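Local coordinates for DNA repair protein RAD2 (Saccharomyces cerevisiae, PDB 4Q0W) that is a single-stranded DNA endonuclease, using magnesium, that makes an incision in nucleotide excision repair of damaged DNA, represented here by its catalytic core bound to DNA, at residues E22-A30 and L179-T190; R60-I69 and K205-Y213. One frame throughout, in Å; residues are numbered along the deposited sequence. Where two conformers were deposited one is given.

Contact 1: residues E22-A30 and L179-T190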
loop_
_atom_site.group_PDB
_atom_site.type_symbol
_atom_site.label_atom_id
_atom_site.label_comp_id
_atom_site.label_asym_id
_atom_site.label_seq_id
_atom_site.Cartn_x
_atom_site.Cartn_y
_atom_site.Cartn_z
ATOM N N GLU A 22 39.640 4.230 -7.735
ATOM C CA GLU A 22 40.744 4.845 -8.460
ATOM C C GLU A 22 41.305 3.908 -9.518
ATOM O O GLU A 22 41.565 2.743 -9.229
ATOM C CB GLU A 22 41.854 5.270 -7.496
ATOM C CG GLU A 22 43.046 5.867 -8.200
ATOM C CD GLU A 22 44.146 6.310 -7.244
ATOM O OE1 GLU A 22 45.310 5.915 -7.467
ATOM O OE2 GLU A 22 43.848 7.057 -6.282
ATOM N N ASP A 23 41.454 4.430 -10.740
ATOM C CA ASP A 23 41.949 3.684 -11.909
ATOM C C ASP A 23 40.992 2.639 -12.494
ATOM O O ASP A 23 41.311 2.011 -13.511
ATOM C CB ASP A 23 43.328 3.067 -11.654
ATOM C CG ASP A 23 44.390 4.117 -11.401
ATOM O OD1 ASP A 23 44.374 5.146 -12.106
ATOM O OD2 ASP A 23 45.230 3.917 -10.494
ATOM N N LYS A 24 39.829 2.444 -11.877
ATOM C CA LYS A 24 38.837 1.527 -12.430
ATOM C C LYS A 24 38.333 2.028 -13.781
ATOM O O LYS A 24 38.033 3.215 -13.933
ATOM C CB LYS A 24 37.651 1.360 -11.475
ATOM C CG LYS A 24 37.642 0.043 -10.707
ATOM C CD LYS A 24 38.975 -0.217 -10.032
ATOM C CE LYS A 24 39.001 -1.597 -9.378
ATOM N NZ LYS A 24 37.887 -1.779 -8.406
ATOM N N ARG A 25 38.256 1.127 -14.759
ATOM C CA ARG A 25 37.592 1.431 -16.026
ATOM C C ARG A 25 36.111 1.168 -15.776
ATOM O O ARG A 25 35.744 0.079 -15.319
ATOM C CB ARG A 25 38.094 0.521 -17.152
ATOM C CG ARG A 25 39.586 0.670 -17.490
ATOM C CD ARG A 25 40.070 -0.514 -18.321
ATOM N NE ARG A 25 39.780 -1.766 -17.615
ATOM C CZ ARG A 25 39.691 -2.961 -18.194
ATOM N NH1 ARG A 25 39.876 -3.096 -19.499
ATOM N NH2 ARG A 25 39.404 -4.024 -17.460
ATOM N N MET A 26 35.258 2.153 -16.055
ATOM C CA MET A 26 33.837 2.032 -15.733
ATOM C C MET A 26 32.967 2.379 -16.932
ATOM O O MET A 26 33.080 3.475 -17.492
ATOM C CB MET A 26 33.473 2.964 -14.570
ATOM C CG MET A 26 34.068 2.588 -13.233
ATOM S SD MET A 26 33.227 1.185 -12.472
ATOM C CE MET A 26 33.335 1.701 -10.754
ATOM N N ALA A 27 32.103 1.454 -17.345
ATOM C CA ALA A 27 31.123 1.791 -18.372
ATOM C C ALA A 27 30.087 2.707 -17.733
ATOM O O ALA A 27 29.474 2.349 -16.717
ATOM C CB ALA A 27 30.452 0.538 -18.913
ATOM N N VAL A 28 29.899 3.898 -18.291
ATOM C CA VAL A 28 28.888 4.794 -17.732
ATOM C C VAL A 28 27.645 4.751 -18.600
ATOM O O VAL A 28 27.700 5.075 -19.794
ATOM C CB VAL A 28 29.410 6.241 -17.596
ATOM C CG1 VAL A 28 28.340 7.147 -16.992
ATOM C CG2 VAL A 28 30.676 6.254 -16.738
ATOM N N ASP A 29 26.537 4.319 -18.007
ATOM C CA ASP A 29 25.260 4.270 -18.721
ATOM C C ASP A 29 24.648 5.662 -18.656
ATOM O O ASP A 29 24.053 6.044 -17.649
ATOM C CB ASP A 29 24.333 3.200 -18.104
ATOM C CG ASP A 29 22.885 3.308 -18.590
ATOM O OD1 ASP A 29 22.620 4.010 -19.593
ATOM O OD2 ASP A 29 21.998 2.681 -17.963
ATOM N N ALA A 30 24.785 6.427 -19.734
ATOM C CA ALA A 30 24.357 7.817 -19.694
ATOM C C ALA A 30 23.090 8.020 -20.503
ATOM O O ALA A 30 22.759 9.148 -20.860
ATOM C CB ALA A 30 25.468 8.720 -20.200
ATOM N N LEU A 179 30.450 -4.848 -22.548
ATOM C CA LEU A 179 31.779 -4.290 -22.311
ATOM C C LEU A 179 32.451 -4.974 -21.122
ATOM O O LEU A 179 33.649 -5.296 -21.161
ATOM C CB LEU A 179 31.706 -2.781 -22.059
ATOM C CG LEU A 179 31.203 -1.888 -23.189
ATOM C CD1 LEU A 179 31.462 -0.420 -22.834
ATOM C CD2 LEU A 179 31.844 -2.254 -24.534
ATOM N N LEU A 180 31.682 -5.193 -20.060
ATOM C CA LEU A 180 32.231 -5.846 -18.880
ATOM C C LEU A 180 32.601 -7.293 -19.210
ATOM O O LEU A 180 33.704 -7.738 -18.896
ATOM C CB LEU A 180 31.248 -5.780 -17.706
ATOM C CG LEU A 180 31.716 -6.411 -16.388
ATOM C CD1 LEU A 180 32.987 -5.735 -15.843
ATOM C CD2 LEU A 180 30.604 -6.373 -15.349
ATOM N N GLN A 181 31.696 -8.014 -19.875
ATOM C CA GLN A 181 31.947 -9.420 -20.219
ATOM C C GLN A 181 33.224 -9.597 -21.053
ATOM O O GLN A 181 33.913 -10.607 -20.933
ATOM C CB GLN A 181 30.736 -10.035 -20.937
ATOM N N LEU A 182 33.545 -8.597 -21.870
ATOM C CA LEU A 182 34.736 -8.647 -22.710
ATOM C C LEU A 182 35.940 -8.024 -22.025
ATOM O O LEU A 182 36.971 -7.806 -22.661
ATOM C CB LEU A 182 34.486 -7.916 -24.022
ATOM C CG LEU A 182 33.385 -8.475 -24.914
ATOM C CD1 LEU A 182 33.008 -7.464 -25.975
ATOM C CD2 LEU A 182 33.859 -9.770 -25.552
ATOM N N ASN A 183 35.798 -7.721 -20.738
ATOM C CA ASN A 183 36.873 -7.101 -19.957
ATOM C C ASN A 183 37.389 -5.776 -20.549
ATOM O O ASN A 183 38.566 -5.431 -20.420
ATOM C CB ASN A 183 38.020 -8.095 -19.738
ATOM C CG ASN A 183 39.006 -7.633 -18.682
ATOM O OD1 ASN A 183 38.614 -7.121 -17.625
ATOM N ND2 ASN A 183 40.296 -7.796 -18.968
ATOM N N LEU A 184 36.505 -5.032 -21.204
ATOM C CA LEU A 184 36.865 -3.713 -21.711
ATOM C C LEU A 184 36.725 -2.663 -20.607
ATOM O O LEU A 184 37.305 -1.571 -20.698
ATOM C CB LEU A 184 36.007 -3.353 -22.920
ATOM C CG LEU A 184 36.169 -4.282 -24.128
ATOM C CD1 LEU A 184 35.359 -3.787 -25.322
ATOM C CD2 LEU A 184 37.642 -4.431 -24.504
ATOM N N VAL A 185 35.939 -3.000 -19.578
ATOM C CA VAL A 185 35.801 -2.182 -18.378
ATOM C C VAL A 185 35.864 -3.078 -17.146
ATOM O O VAL A 185 35.862 -4.303 -17.272
ATOM C CB VAL A 185 34.483 -1.387 -18.366
ATOM C CG1 VAL A 185 34.400 -0.462 -19.578
ATOM C CG2 VAL A 185 33.272 -2.338 -18.326
ATOM N N ASP A 186 35.914 -2.473 -15.962
ATOM C CA ASP A 186 35.991 -3.235 -14.722
ATOM C C ASP A 186 34.698 -3.191 -13.941
ATOM O O ASP A 186 34.543 -3.905 -12.948
ATOM C CB ASP A 186 37.097 -2.679 -13.834
ATOM C CG ASP A 186 38.425 -2.675 -14.516
ATOM O OD1 ASP A 186 38.785 -3.714 -15.107
ATOM O OD2 ASP A 186 39.099 -1.625 -14.486
ATOM N N GLY A 187 33.771 -2.341 -14.374
ATOM C CA GLY A 187 32.524 -2.163 -13.648
ATOM C C GLY A 187 31.537 -1.360 -14.472
ATOM O O GLY A 187 31.893 -0.821 -15.527
ATOM N N ILE A 188 30.290 -1.300 -14.005
ATOM C CA ILE A 188 29.250 -0.573 -14.708
ATOM C C ILE A 188 28.562 0.415 -13.773
ATOM O O ILE A 188 28.097 0.057 -12.685
ATOM C CB ILE A 188 28.192 -1.515 -15.323
ATOM C CG1 ILE A 188 28.842 -2.523 -16.274
ATOM C CG2 ILE A 188 27.129 -0.703 -16.052
ATOM C CD1 ILE A 188 27.893 -3.703 -16.680
ATOM N N ILE A 189 28.516 1.673 -14.193
ATOM C CA ILE A 189 27.815 2.679 -13.425
ATOM C C ILE A 189 26.442 2.874 -14.058
ATOM O O ILE A 189 26.333 3.362 -15.193
ATOM C CB ILE A 189 28.621 4.009 -13.378
ATOM C CG1 ILE A 189 29.898 3.834 -12.543
ATOM C CG2 ILE A 189 27.780 5.131 -12.781
ATOM C CD1 ILE A 189 30.960 4.947 -12.777
ATOM N N THR A 190 25.407 2.453 -13.339
ATOM C CA THR A 190 24.018 2.594 -13.792
ATOM C C THR A 190 23.108 2.443 -12.597
ATOM O O THR A 190 23.517 1.889 -11.572
ATOM C CB THR A 190 23.622 1.522 -14.846
ATOM O OG1 THR A 190 22.310 1.816 -15.348
ATOM C CG2 THR A 190 23.593 0.111 -14.220
HETATM O O HOH W 1 41.801 -1.119 -14.121
#

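Contact 2: residues R60-I69 and K205-Y213. With nucleotides of chain C; nucleotides of chain D.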
loop_
_atom_site.group_PDB
_atom_site.type_symbol
_atom_site.label_atom_id
_atom_site.label_comp_id
_atom_site.label_asym_id
_atom_site.label_seq_id
_atom_site.Cartn_x
_atom_site.Cartn_y
_atom_site.Cartn_z
ATOM N N ARG A 60 29.119 15.659 -13.366
ATOM C CA ARG A 60 29.300 14.223 -13.164
ATOM C C ARG A 60 30.650 13.745 -13.692
ATOM O O ARG A 60 31.308 12.914 -13.069
ATOM C CB ARG A 60 28.141 13.432 -13.789
ATOM C CG ARG A 60 26.827 13.663 -13.066
ATOM C CD ARG A 60 25.754 12.678 -13.510
ATOM N NE ARG A 60 24.538 12.816 -12.722
ATOM C CZ ARG A 60 23.454 12.067 -12.896
ATOM N NH1 ARG A 60 23.445 11.123 -13.826
ATOM N NH2 ARG A 60 22.381 12.261 -12.142
ATOM N N ILE A 61 31.064 14.278 -14.840
ATOM C CA ILE A 61 32.363 13.928 -15.417
ATOM C C ILE A 61 33.482 14.304 -14.440
ATOM O O ILE A 61 34.434 13.543 -14.235
ATOM C CB ILE A 61 32.584 14.657 -16.758
ATOM C CG1 ILE A 61 31.725 14.027 -17.859
ATOM C CG2 ILE A 61 34.060 14.638 -17.168
ATOM C CD1 ILE A 61 31.629 14.894 -19.130
ATOM N N CYS A 62 33.359 15.479 -13.832
ATOM C CA CYS A 62 34.374 15.949 -12.903
ATOM C C CYS A 62 34.441 15.042 -11.668
ATOM O O CYS A 62 35.524 14.768 -11.163
ATOM C CB CYS A 62 34.106 17.404 -12.513
ATOM S SG CYS A 62 34.447 18.575 -13.877
ATOM N N LYS A 63 33.289 14.572 -11.195
ATOM C CA LYS A 63 33.262 13.682 -10.034
ATOM C C LYS A 63 34.022 12.393 -10.348
ATOM O O LYS A 63 34.884 11.975 -9.577
ATOM C CB LYS A 63 31.822 13.393 -9.590
ATOM C CG LYS A 63 31.727 12.524 -8.320
ATOM C CD LYS A 63 30.302 12.477 -7.767
ATOM C CE LYS A 63 30.188 11.524 -6.577
ATOM N NZ LYS A 63 28.804 11.465 -6.019
ATOM N N LEU A 64 33.726 11.794 -11.503
ATOM C CA LEU A 64 34.427 10.591 -11.950
ATOM C C LEU A 64 35.938 10.830 -12.047
ATOM O O LEU A 64 36.740 10.023 -11.563
ATOM C CB LEU A 64 33.875 10.117 -13.306
ATOM C CG LEU A 64 32.392 9.697 -13.347
ATOM C CD1 LEU A 64 31.908 9.477 -14.770
ATOM C CD2 LEU A 64 32.162 8.444 -12.509
ATOM N N LEU A 65 36.325 11.942 -12.665
ATOM C CA LEU A 65 37.737 12.216 -12.868
ATOM C C LEU A 65 38.431 12.509 -11.543
ATOM O O LEU A 65 39.587 12.116 -11.336
ATOM C CB LEU A 65 37.939 13.358 -13.870
ATOM C CG LEU A 65 37.635 13.027 -15.333
ATOM C CD1 LEU A 65 37.951 14.208 -16.265
ATOM C CD2 LEU A 65 38.367 11.757 -15.788
ATOM N N TYR A 66 37.716 13.183 -10.649
ATOM C CA TYR A 66 38.221 13.478 -9.318
ATOM C C TYR A 66 38.678 12.230 -8.557
ATOM O O TYR A 66 39.639 12.286 -7.793
ATOM C CB TYR A 66 37.155 14.193 -8.490
ATOM C CG TYR A 66 37.634 14.522 -7.083
ATOM C CD1 TYR A 66 38.375 15.678 -6.833
ATOM C CD2 TYR A 66 37.359 13.674 -6.010
ATOM C CE1 TYR A 66 38.823 15.982 -5.552
ATOM C CE2 TYR A 66 37.805 13.968 -4.726
ATOM C CZ TYR A 66 38.534 15.123 -4.505
ATOM O OH TYR A 66 38.970 15.416 -3.237
ATOM N N PHE A 67 37.971 11.116 -8.735
ATOM C CA PHE A 67 38.337 9.898 -8.015
ATOM C C PHE A 67 39.177 8.986 -8.893
ATOM O O PHE A 67 39.420 7.826 -8.550
ATOM C CB PHE A 67 37.095 9.170 -7.503
ATOM C CG PHE A 67 36.389 9.899 -6.395
ATOM C CD1 PHE A 67 36.951 9.959 -5.123
ATOM C CD2 PHE A 67 35.164 10.520 -6.616
ATOM C CE1 PHE A 67 36.307 10.636 -4.088
ATOM C CE2 PHE A 67 34.520 11.199 -5.589
ATOM C CZ PHE A 67 35.099 11.255 -4.320
ATOM N N GLY A 68 39.619 9.515 -10.030
ATOM C CA GLY A 68 40.530 8.788 -10.889
ATOM C C GLY A 68 39.879 7.668 -11.679
ATOM O O GLY A 68 40.565 6.778 -12.196
ATOM N N ILE A 69 38.557 7.713 -11.797
ATOM C CA ILE A 69 37.852 6.718 -12.600
ATOM C C ILE A 69 38.107 6.965 -14.085
ATOM O O ILE A 69 38.158 8.114 -14.541
ATOM C CB ILE A 69 36.333 6.699 -12.274
ATOM C CG1 ILE A 69 36.110 6.124 -10.878
ATOM C CG2 ILE A 69 35.538 5.864 -13.286
ATOM C CD1 ILE A 69 34.758 6.468 -10.290
ATOM N N LYS A 205 25.583 1.519 -8.152
ATOM C CA LYS A 205 24.315 2.238 -8.116
ATOM C C LYS A 205 24.417 3.458 -7.184
ATOM O O LYS A 205 25.157 3.423 -6.186
ATOM C CB LYS A 205 23.197 1.287 -7.623
ATOM C CG LYS A 205 21.858 1.974 -7.400
ATOM C CD LYS A 205 20.734 1.047 -6.952
ATOM C CE LYS A 205 19.538 1.887 -6.509
ATOM N NZ LYS A 205 18.328 1.070 -6.178
ATOM N N ASN A 206 23.683 4.526 -7.510
ATOM C CA ASN A 206 23.668 5.766 -6.714
ATOM C C ASN A 206 25.009 6.487 -6.730
ATOM O O ASN A 206 25.364 7.174 -5.774
ATOM C CB ASN A 206 23.223 5.507 -5.260
ATOM C CG ASN A 206 21.784 5.052 -5.162
ATOM O OD1 ASN A 206 21.047 5.062 -6.150
ATOM N ND2 ASN A 206 21.370 4.660 -3.967
ATOM N N MET A 207 25.750 6.314 -7.820
ATOM C CA MET A 207 27.049 6.955 -7.999
ATOM C C MET A 207 26.965 8.486 -7.895
ATOM O O MET A 207 27.889 9.129 -7.411
ATOM C CB MET A 207 27.628 6.561 -9.359
ATOM C CG MET A 207 28.987 7.165 -9.681
ATOM S SD MET A 207 30.323 6.350 -8.777
ATOM C CE MET A 207 31.600 7.591 -8.955
ATOM N N PHE A 208 25.860 9.072 -8.341
ATOM C CA PHE A 208 25.760 10.527 -8.320
ATOM C C PHE A 208 24.801 11.073 -7.262
ATOM O O PHE A 208 24.343 12.215 -7.352
ATOM C CB PHE A 208 25.502 11.065 -9.731
ATOM C CG PHE A 208 26.528 10.590 -10.717
ATOM C CD1 PHE A 208 27.768 11.203 -10.793
ATOM C CD2 PHE A 208 26.287 9.480 -11.502
ATOM C CE1 PHE A 208 28.740 10.741 -11.664
ATOM C CE2 PHE A 208 27.250 9.011 -12.384
ATOM C CZ PHE A 208 28.481 9.648 -12.463
ATOM N N HIS A 209 24.519 10.251 -6.250
ATOM C CA HIS A 209 23.918 10.749 -5.022
ATOM C C HIS A 209 24.968 11.548 -4.256
ATOM O O HIS A 209 26.167 11.392 -4.489
ATOM C CB HIS A 209 23.386 9.595 -4.168
ATOM C CG HIS A 209 22.084 9.040 -4.654
ATOM N ND1 HIS A 209 21.217 8.349 -3.835
ATOM C CD2 HIS A 209 21.497 9.084 -5.874
ATOM C CE1 HIS A 209 20.152 7.989 -4.531
ATOM N NE2 HIS A 209 20.296 8.423 -5.769
ATOM N N GLU A 210 24.524 12.406 -3.346
ATOM C CA GLU A 210 25.456 13.226 -2.575
ATOM C C GLU A 210 25.965 12.484 -1.336
ATOM O O GLU A 210 25.612 12.835 -0.205
ATOM C CB GLU A 210 24.790 14.544 -2.174
ATOM C CG GLU A 210 25.557 15.772 -2.623
ATOM C CD GLU A 210 26.028 15.666 -4.063
ATOM O OE1 GLU A 210 27.260 15.621 -4.279
ATOM O OE2 GLU A 210 25.172 15.626 -4.976
ATOM N N LYS A 211 26.795 11.463 -1.558
ATOM C CA LYS A 211 27.268 10.588 -0.480
ATOM C C LYS A 211 28.749 10.267 -0.604
ATOM O O LYS A 211 29.330 10.403 -1.684
ATOM C CB LYS A 211 26.481 9.280 -0.475
ATOM C CG LYS A 211 25.462 9.172 0.635
ATOM C CD LYS A 211 24.037 9.196 0.104
ATOM C CE LYS A 211 23.051 9.306 1.258
ATOM N NZ LYS A 211 23.373 10.471 2.139
ATOM N N ASN A 212 29.361 9.827 0.495
ATOM C CA ASN A 212 30.767 9.424 0.445
ATOM C C ASN A 212 30.967 8.030 -0.162
ATOM O O ASN A 212 32.091 7.658 -0.542
ATOM C CB ASN A 212 31.454 9.552 1.819
ATOM C CG ASN A 212 30.764 8.747 2.920
ATOM O OD1 ASN A 212 30.125 7.726 2.666
ATOM N ND2 ASN A 212 30.908 9.208 4.159
ATOM N N TYR A 213 29.866 7.282 -0.276
ATOM C CA TYR A 213 29.915 5.913 -0.782
ATOM C C TYR A 213 28.999 5.693 -1.995
ATOM O O TYR A 213 28.155 6.534 -2.315
ATOM C CB TYR A 213 29.566 4.921 0.338
ATOM C CG TYR A 213 28.110 4.947 0.747
ATOM C CD1 TYR A 213 27.624 5.929 1.604
ATOM C CD2 TYR A 213 27.215 3.990 0.277
ATOM C CE1 TYR A 213 26.282 5.962 1.980
ATOM C CE2 TYR A 213 25.866 4.014 0.649
ATOM C CZ TYR A 213 25.412 5.002 1.501
ATOM O OH TYR A 213 24.089 5.034 1.879
ATOM P P DT C 6 15.265 2.268 -5.426
ATOM O OP1 DT C 6 16.520 2.034 -4.666
ATOM O OP2 DT C 6 14.333 1.146 -5.719
ATOM O "O5'" DT C 6 14.399 3.415 -4.704
ATOM C "C5'" DT C 6 14.945 4.706 -4.426
ATOM C "C4'" DT C 6 13.884 5.627 -3.840
ATOM O "O4'" DT C 6 12.875 5.974 -4.829
ATOM C "C3'" DT C 6 13.122 5.091 -2.625
ATOM O "O3'" DT C 6 13.362 6.032 -1.573
ATOM C "C2'" DT C 6 11.654 5.007 -3.076
ATOM C "C1'" DT C 6 11.606 6.041 -4.200
ATOM N N1 DT C 6 10.590 5.858 -5.295
ATOM C C2 DT C 6 9.756 6.918 -5.593
ATOM O O2 DT C 6 9.780 7.979 -4.994
ATOM N N3 DT C 6 8.876 6.698 -6.617
ATOM C C4 DT C 6 8.746 5.540 -7.367
ATOM O O4 DT C 6 7.910 5.452 -8.271
ATOM C C5 DT C 6 9.658 4.465 -7.014
ATOM C C7 DT C 6 9.608 3.158 -7.764
ATOM C C6 DT C 6 10.531 4.671 -6.010
ATOM P P DA D 16 16.977 13.342 -2.975
ATOM O OP1 DA D 16 17.362 12.331 -1.956
ATOM O OP2 DA D 16 16.864 14.772 -2.594
ATOM O "O5'" DA D 16 17.981 13.260 -4.220
ATOM C "C5'" DA D 16 18.322 12.002 -4.787
ATOM C "C4'" DA D 16 18.679 12.184 -6.249
ATOM O "O4'" DA D 16 17.503 12.596 -6.990
ATOM C "C3'" DA D 16 19.715 13.275 -6.530
ATOM O "O3'" DA D 16 20.997 12.681 -6.774
ATOM C "C2'" DA D 16 19.168 14.034 -7.751
ATOM C "C1'" DA D 16 17.997 13.152 -8.189
ATOM N N9 DA D 16 16.906 13.817 -8.901
ATOM C C8 DA D 16 16.354 15.046 -8.654
ATOM N N7 DA D 16 15.376 15.362 -9.474
ATOM C C5 DA D 16 15.273 14.263 -10.317
ATOM C C6 DA D 16 14.427 13.971 -11.412
ATOM N N6 DA D 16 13.475 14.801 -11.854
ATOM N N1 DA D 16 14.590 12.779 -12.035
ATOM C C2 DA D 16 15.541 11.943 -11.586
ATOM N N3 DA D 16 16.395 12.113 -10.573
ATOM C C4 DA D 16 16.211 13.304 -9.977
HETATM O O HOH W 2 27.142 13.615 -6.982
#

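Contact 1: residues E22-A30 and L179-T190
Ala27 is held through both its backbone N and its backbone O: the N donates to the O of Gly187, and the O accepts from the N of Ile189 at 2.8 Å. These bonds pair strand 25-29 with strand 187-189 in parallel, their short axes 31° apart. The N of Asp29 then donates to the O of Ile189 at 3.0 Å. At the N-terminal side of this pairing the O of Arg25 takes a short bond from the N of Asp186, 2.6 Å long.

Charged and polar groups close the N-terminal end. The carboxylate of Asp186 spans backbone and side chain of Arg25: OD2 takes the backbone N of Arg25 at 2.9 Å on its anti side, tilted out of the carboxylate plane, while OD1 forms a salt bridge with NH2 of Arg25, the guanidinium and carboxylate planes turned 52° apart; its modelled length, 2.5 Å, is very short and to be read with caution. The Arg25 chain, bent at chi3 (-55°), also reaches the residue that ends helix 172-181 in a Schellman motif, NH1 donating to the O of Asn183 at 2.8 Å and NH2 meeting OD1 of Asn183 from above its amide plane. A water links the O of Asp23 to OD2 of Asp186.

Apolar side chains meet on both faces of this strand pair. On one, CD1 of Ile189 presses on CB of Met26 at 3.7 Å; on the other, the methyl of Ala27 faces Val185, Ile188 and Leu179.

At the C-terminal end OG1 of Thr190 donates to OD2 of Asp29 at 2.8 Å, while OD1 of Asp29 bonds OG of Ser31. Asp29 is a magnesium ligand by similarity, and in this PIN-like nuclease fold these two side-chain bonds are likely to limit the turning of its carboxylate.

Contact 2: residues R60-I69 and K205-Y213
Arg60 lies flat over one face of the Phe208 ring, its guanidinium plane only 4° from that of the ring but displaced toward CB of Phe208. The aliphatic part makes the closer overlap: CD of Arg60 sits 3.7 Å from the ring centroid and 14° off the normal, a CH-pi contact, and CG of Arg60 comes within 3.5 Å of CD1 of Phe208. An extended chain from CG to NE keeps these atoms running along the ring, and NH2 of Arg60 is held beyond it by Gln36. CG of Met207 lies over the opposite face, toward its rim, and Trp33 meets Phe208 edge-to-face.

Lys63 slides past Phe208 in the opposite direction. Its CG is anti to the backbone N (chi1 -177°) and the rest of the chain is straight, which carries NZ to the O of Met207, a hydrogen bond of 2.9 Å in the carbonyl plane. NZ also donates to a water at 2.9 Å.

These side chains come from the last turns of helix 52-66 in the N-domain, closed at Gly68 by a Schellman motif, and meet a type I turn, Asn206 to His209, in the I-domain loop between strands 202-205 and 213-218. Replacing Phe208 by an alanine would probably leave the Arg60 chain without its flat support and open a gap beside Leu64, whose CD2 lies 3.9 Å from CZ of the ring.

Deeper in, the methyl CE of Met207 meets CD1 of Ile69 tip to tip at 3.6 Å and also touches CD2 of Leu64. At the end of the strand that leads into this loop, NZ of Lys205 hydrogen-bonds OP1 of DT6 of chain C (a very short 2.5 Å), and the His209 ring has C5' of DA16 of chain D over one face.

From the N terminus the chain first lays down 22-30, then 60-69, both in the N-domain; after a long excursion it returns in the I-domain as 179-190 and finally 205-213. Contact 1 closes a loop of 148 residues and contact 2 one of 135, and because the segments alternate the two loops cross instead of nesting. Contact 1 joins neighbouring strands inside the central sheet, whereas contact 2 joins the end of helix 52-66 to a DNA-facing loop. Their centres lie 14 Å apart, and they touch directly: Asp23 N is 2.9 Å from Gly68 O, a probable hydrogen bond, and Met26 CG packs on Ile69 CG2.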